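Local coordinates for 3-oxo-tetronate kinase (Haemophilus influenzae, PDB 1YZY), which catalyses the ATP-dependent phosphorylation of 3-oxo-tetronate to 3-oxo-tetronate 4-phosphate, as a member of the four-carbon acid sugar kinase family, at residues A[161-172]-A[186-197]. Residues are numbered along the deposited sequence; the frame is centred on the assembly and turned at random.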
loop_
_atom_site.group_PDB
_atom_site.type_symbol
_atom_site.label_atom_id
_atom_site.label_comp_id
_atom_site.label_asym_id
_atom_site.label_seq_id
_atom_site.Cartn_x
_atom_site.Cartn_y
_atom_site.Cartn_z
ATOM N N LYS A 161 27.446 -1.003 3.362
ATOM C CA LYS A 161 28.800 -1.498 3.141
ATOM C C LYS A 161 29.621 -0.475 2.344
ATOM O O LYS A 161 30.852 -0.527 2.340
ATOM C CB LYS A 161 28.774 -2.828 2.375
ATOM C CG LYS A 161 29.128 -4.061 3.198
ATOM C CD LYS A 161 27.988 -4.507 4.096
ATOM C CE LYS A 161 28.413 -5.659 5.005
ATOM N NZ LYS A 161 29.347 -5.223 6.093
ATOM N N GLY A 162 28.928 0.415 1.632
ATOM C CA GLY A 162 29.588 1.436 0.832
ATOM C C GLY A 162 29.425 2.842 1.388
ATOM O O GLY A 162 28.985 3.019 2.534
ATOM N N LYS A 163 29.800 3.838 0.580
ATOM C CA LYS A 163 29.709 5.252 0.971
ATOM C C LYS A 163 28.634 6.037 0.215
ATOM O O LYS A 163 28.476 5.888 -0.999
ATOM C CB LYS A 163 31.074 5.934 0.833
ATOM C CG LYS A 163 32.114 5.388 1.807
ATOM C CD LYS A 163 31.668 5.598 3.244
ATOM C CE LYS A 163 32.637 4.971 4.219
ATOM N NZ LYS A 163 32.155 5.161 5.612
ATOM N N THR A 164 27.938 6.903 0.945
ATOM C CA THR A 164 26.842 7.703 0.408
ATOM C C THR A 164 27.196 9.158 0.047
ATOM O O THR A 164 27.736 9.902 0.873
ATOM C CB THR A 164 25.660 7.706 1.410
ATOM O OG1 THR A 164 25.481 6.385 1.938
ATOM C CG2 THR A 164 24.374 8.144 0.730
ATOM N N GLY A 165 26.867 9.552 -1.186
ATOM C CA GLY A 165 27.130 10.906 -1.655
ATOM C C GLY A 165 25.894 11.787 -1.692
ATOM O O GLY A 165 24.852 11.413 -1.156
ATOM N N LEU A 166 26.017 12.973 -2.287
ATOM C CA LEU A 166 24.889 13.911 -2.398
ATOM C C LEU A 166 24.968 14.727 -3.698
ATOM O O LEU A 166 26.021 15.146 -4.194
ATOM C CB LEU A 166 24.870 14.884 -1.216
ATOM C CG LEU A 166 23.839 16.016 -1.301
ATOM C CD1 LEU A 166 22.454 15.473 -1.047
ATOM C CD2 LEU A 166 24.150 17.104 -0.298
ATOM N N VAL A 167 23.776 14.896 -4.265
ATOM C CA VAL A 167 23.429 15.684 -5.443
ATOM C C VAL A 167 22.676 16.864 -4.890
ATOM O O VAL A 167 21.462 16.720 -4.745
ATOM C CB VAL A 167 22.596 14.965 -6.530
ATOM C CG1 VAL A 167 22.409 15.893 -7.752
ATOM C CG2 VAL A 167 23.286 13.649 -6.954
ATOM N N ALA A 168 23.318 17.980 -4.545
ATOM C CA ALA A 168 22.591 19.081 -3.954
ATOM C C ALA A 168 21.545 19.786 -4.806
ATOM O O ALA A 168 21.550 19.696 -6.035
ATOM C CB ALA A 168 23.623 20.075 -3.441
ATOM N N TYR A 169 20.636 20.465 -4.114
ATOM C CA TYR A 169 19.552 21.232 -4.713
ATOM C C TYR A 169 20.036 22.070 -5.894
ATOM O O TYR A 169 19.487 21.993 -6.999
ATOM C CB TYR A 169 18.952 22.147 -3.635
ATOM C CG TYR A 169 18.021 23.227 -4.146
ATOM C CD1 TYR A 169 16.696 22.935 -4.488
ATOM C CD2 TYR A 169 18.465 24.545 -4.290
ATOM C CE1 TYR A 169 15.837 23.928 -4.958
ATOM C CE2 TYR A 169 17.614 25.545 -4.759
ATOM C CZ TYR A 169 16.302 25.229 -5.089
ATOM O OH TYR A 169 15.453 26.215 -5.531
ATOM N N ALA A 170 21.063 22.879 -5.635
ATOM C CA ALA A 170 21.648 23.760 -6.636
ATOM C C ALA A 170 21.926 23.060 -7.960
ATOM O O ALA A 170 21.873 23.689 -9.020
ATOM C CB ALA A 170 22.914 24.386 -6.089
ATOM N N ASP A 171 22.264 21.775 -7.893
ATOM C CA ASP A 171 22.539 20.992 -9.094
ATOM C C ASP A 171 21.306 20.331 -9.685
ATOM O O ASP A 171 21.251 20.083 -10.885
ATOM C CB ASP A 171 23.574 19.910 -8.807
ATOM C CG ASP A 171 24.952 20.474 -8.571
ATOM O OD1 ASP A 171 25.598 20.874 -9.558
ATOM O OD2 ASP A 171 25.393 20.506 -7.403
ATOM N N VAL A 172 20.352 19.963 -8.839
ATOM C CA VAL A 172 19.148 19.318 -9.349
ATOM C C VAL A 172 18.359 20.330 -10.187
ATOM O O VAL A 172 17.863 20.002 -11.269
ATOM C CB VAL A 172 18.241 18.743 -8.203
ATOM C CG1 VAL A 172 17.142 17.877 -8.794
ATOM C CG2 VAL A 172 19.056 17.923 -7.232
ATOM N N LEU A 186 30.050 11.466 -8.534
ATOM C CA LEU A 186 29.952 10.746 -7.261
ATOM C C LEU A 186 30.512 9.328 -7.393
ATOM O O LEU A 186 31.156 8.827 -6.474
ATOM C CB LEU A 186 28.504 10.693 -6.769
ATOM C CG LEU A 186 27.835 11.993 -6.319
ATOM C CD1 LEU A 186 26.382 11.724 -5.949
ATOM C CD2 LEU A 186 28.577 12.598 -5.138
ATOM N N LYS A 187 30.258 8.689 -8.535
ATOM C CA LYS A 187 30.753 7.343 -8.803
ATOM C C LYS A 187 32.274 7.298 -8.912
ATOM O O LYS A 187 32.904 6.305 -8.538
ATOM C CB LYS A 187 30.140 6.793 -10.092
ATOM C CG LYS A 187 28.649 6.553 -10.002
ATOM C CD LYS A 187 28.060 6.088 -11.329
ATOM C CE LYS A 187 28.508 4.682 -11.699
ATOM N NZ LYS A 187 27.913 4.252 -12.996
ATOM N N ALA A 188 32.853 8.340 -9.499
ATOM C CA ALA A 188 34.300 8.421 -9.650
ATOM C C ALA A 188 34.939 8.611 -8.274
ATOM O O ALA A 188 36.050 8.150 -8.023
ATOM C CB ALA A 188 34.667 9.565 -10.577
ATOM N N GLN A 189 34.226 9.297 -7.386
ATOM C CA GLN A 189 34.697 9.537 -6.029
ATOM C C GLN A 189 34.553 8.304 -5.124
ATOM O O GLN A 189 34.899 8.360 -3.937
ATOM C CB GLN A 189 33.946 10.719 -5.424
ATOM C CG GLN A 189 34.153 12.016 -6.184
ATOM C CD GLN A 189 33.325 13.156 -5.632
ATOM O OE1 GLN A 189 32.193 12.964 -5.189
ATOM N NE2 GLN A 189 33.883 14.359 -5.667
ATOM N N GLY A 190 34.034 7.208 -5.686
ATOM C CA GLY A 190 33.865 5.968 -4.941
ATOM C C GLY A 190 32.575 5.803 -4.154
ATOM O O GLY A 190 32.519 5.028 -3.195
ATOM N N TYR A 191 31.552 6.565 -4.518
ATOM C CA TYR A 191 30.266 6.478 -3.841
ATOM C C TYR A 191 29.430 5.374 -4.472
ATOM O O TYR A 191 29.417 5.223 -5.696
ATOM C CB TYR A 191 29.528 7.812 -3.924
ATOM C CG TYR A 191 30.125 8.907 -3.074
ATOM C CD1 TYR A 191 30.034 8.859 -1.684
ATOM C CD2 TYR A 191 30.768 9.997 -3.655
ATOM C CE1 TYR A 191 30.568 9.866 -0.893
ATOM C CE2 TYR A 191 31.305 11.016 -2.873
ATOM C CZ TYR A 191 31.204 10.943 -1.498
ATOM O OH TYR A 191 31.756 11.926 -0.716
ATOM N N ARG A 192 28.752 4.600 -3.626
ATOM C CA ARG A 192 27.911 3.492 -4.074
ATOM C C ARG A 192 26.435 3.916 -4.140
ATOM O O ARG A 192 25.625 3.294 -4.843
ATOM C CB ARG A 192 28.097 2.291 -3.135
ATOM C CG ARG A 192 27.521 0.970 -3.635
ATOM C CD ARG A 192 27.839 -0.164 -2.661
ATOM N NE ARG A 192 27.265 -1.461 -3.035
ATOM C CZ ARG A 192 27.647 -2.191 -4.078
ATOM N NH1 ARG A 192 27.065 -3.357 -4.310
ATOM N NH2 ARG A 192 28.580 -1.752 -4.912
ATOM N N TYR A 193 26.085 4.951 -3.376
ATOM C CA TYR A 193 24.720 5.489 -3.347
ATOM C C TYR A 193 24.781 7.012 -3.346
ATOM O O TYR A 193 25.769 7.610 -2.898
ATOM C CB TYR A 193 23.949 5.049 -2.094
ATOM C CG TYR A 193 24.512 3.835 -1.400
ATOM C CD1 TYR A 193 25.339 3.976 -0.283
ATOM C CD2 TYR A 193 24.248 2.544 -1.878
ATOM C CE1 TYR A 193 25.893 2.869 0.338
ATOM C CE2 TYR A 193 24.796 1.429 -1.265
ATOM C CZ TYR A 193 25.618 1.599 -0.160
ATOM O OH TYR A 193 26.173 0.502 0.441
ATOM N N ALA A 194 23.680 7.630 -3.764
ATOM C CA ALA A 194 23.590 9.076 -3.825
ATOM C C ALA A 194 22.252 9.614 -3.375
ATOM O O ALA A 194 21.226 9.299 -3.972
ATOM C CB ALA A 194 23.864 9.547 -5.244
ATOM N N VAL A 195 22.272 10.405 -2.306
ATOM C CA VAL A 195 21.078 11.068 -1.794
ATOM C C VAL A 195 20.857 12.245 -2.762
ATOM O O VAL A 195 21.817 12.791 -3.316
ATOM C CB VAL A 195 21.307 11.619 -0.352
ATOM C CG1 VAL A 195 20.114 12.451 0.122
ATOM C CG2 VAL A 195 21.549 10.474 0.608
ATOM N N VAL A 196 19.602 12.577 -3.033
ATOM C CA VAL A 196 19.297 13.675 -3.936
ATOM C C VAL A 196 18.268 14.582 -3.265
ATOM O O VAL A 196 17.245 14.121 -2.748
ATOM C CB VAL A 196 18.764 13.174 -5.302
ATOM C CG1 VAL A 196 18.578 14.342 -6.266
ATOM C CG2 VAL A 196 19.717 12.162 -5.916
ATOM N N ASP A 197 18.590 15.869 -3.215
ATOM C CA ASP A 197 17.727 16.868 -2.612
ATOM C C ASP A 197 16.398 17.044 -3.348
ATOM O O ASP A 197 16.260 16.680 -4.521
ATOM C CB ASP A 197 18.451 18.216 -2.575
ATOM C CG ASP A 197 19.392 18.352 -1.396
ATOM O OD1 ASP A 197 19.537 17.393 -0.612
ATOM O OD2 ASP A 197 19.978 19.443 -1.247
HETATM O O HOH W 1 31.245 2.938 -1.666
#
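The Tyr191 ring lies with one face on Gly165, whose CA sits 3.7 Å from the ring centroid in a CH-pi contact, while Lys163 C and Gln189 OE1 meet its edge. The Tyr193 ring takes Arg192 CB over the centre of one face and Thr164 OG1, hydrogen-bonded to Asp157, at its edge, 3.3 Å from CD1. Its chi1 of -20° carries the ring along the chain before strand 164-167, where Tyr193 OH accepts from Gly162 N at 3.0 Å and also bonds Asp98. From there the parallel strands 164-167 and 193-196 are laced together: Gly165 N gives a nearly straight bond to Tyr193 O (2.8 Å, 174°), and Val195 bonds both Gly165 and Val167. Joined through helix, they form a beta-alpha-beta crossover in the sugar-binding N-terminal domain, 193-196 central and 164-167 outermost in a three-stranded parallel sheet with 109-111. Thr164, Tyr193 and Val195 share a face with Leu166 and pack on helix 152-159. On the other, Val167 CG2 reaches Leu186 CD1 (3.8 Å) of helix 176-188, part of that connection, and lies alongside Val196 CG2. Asp197 OD2 takes Tyr169 N (3.1 Å) at the start of helix 169-172, 34° out of the carboxylate plane; Asn124 N and Gly125 N also bind this carboxylate. Polar side chains thus fix both ends of the strand pair, and the N-H donors at buried Asp197 probably stabilise its charge.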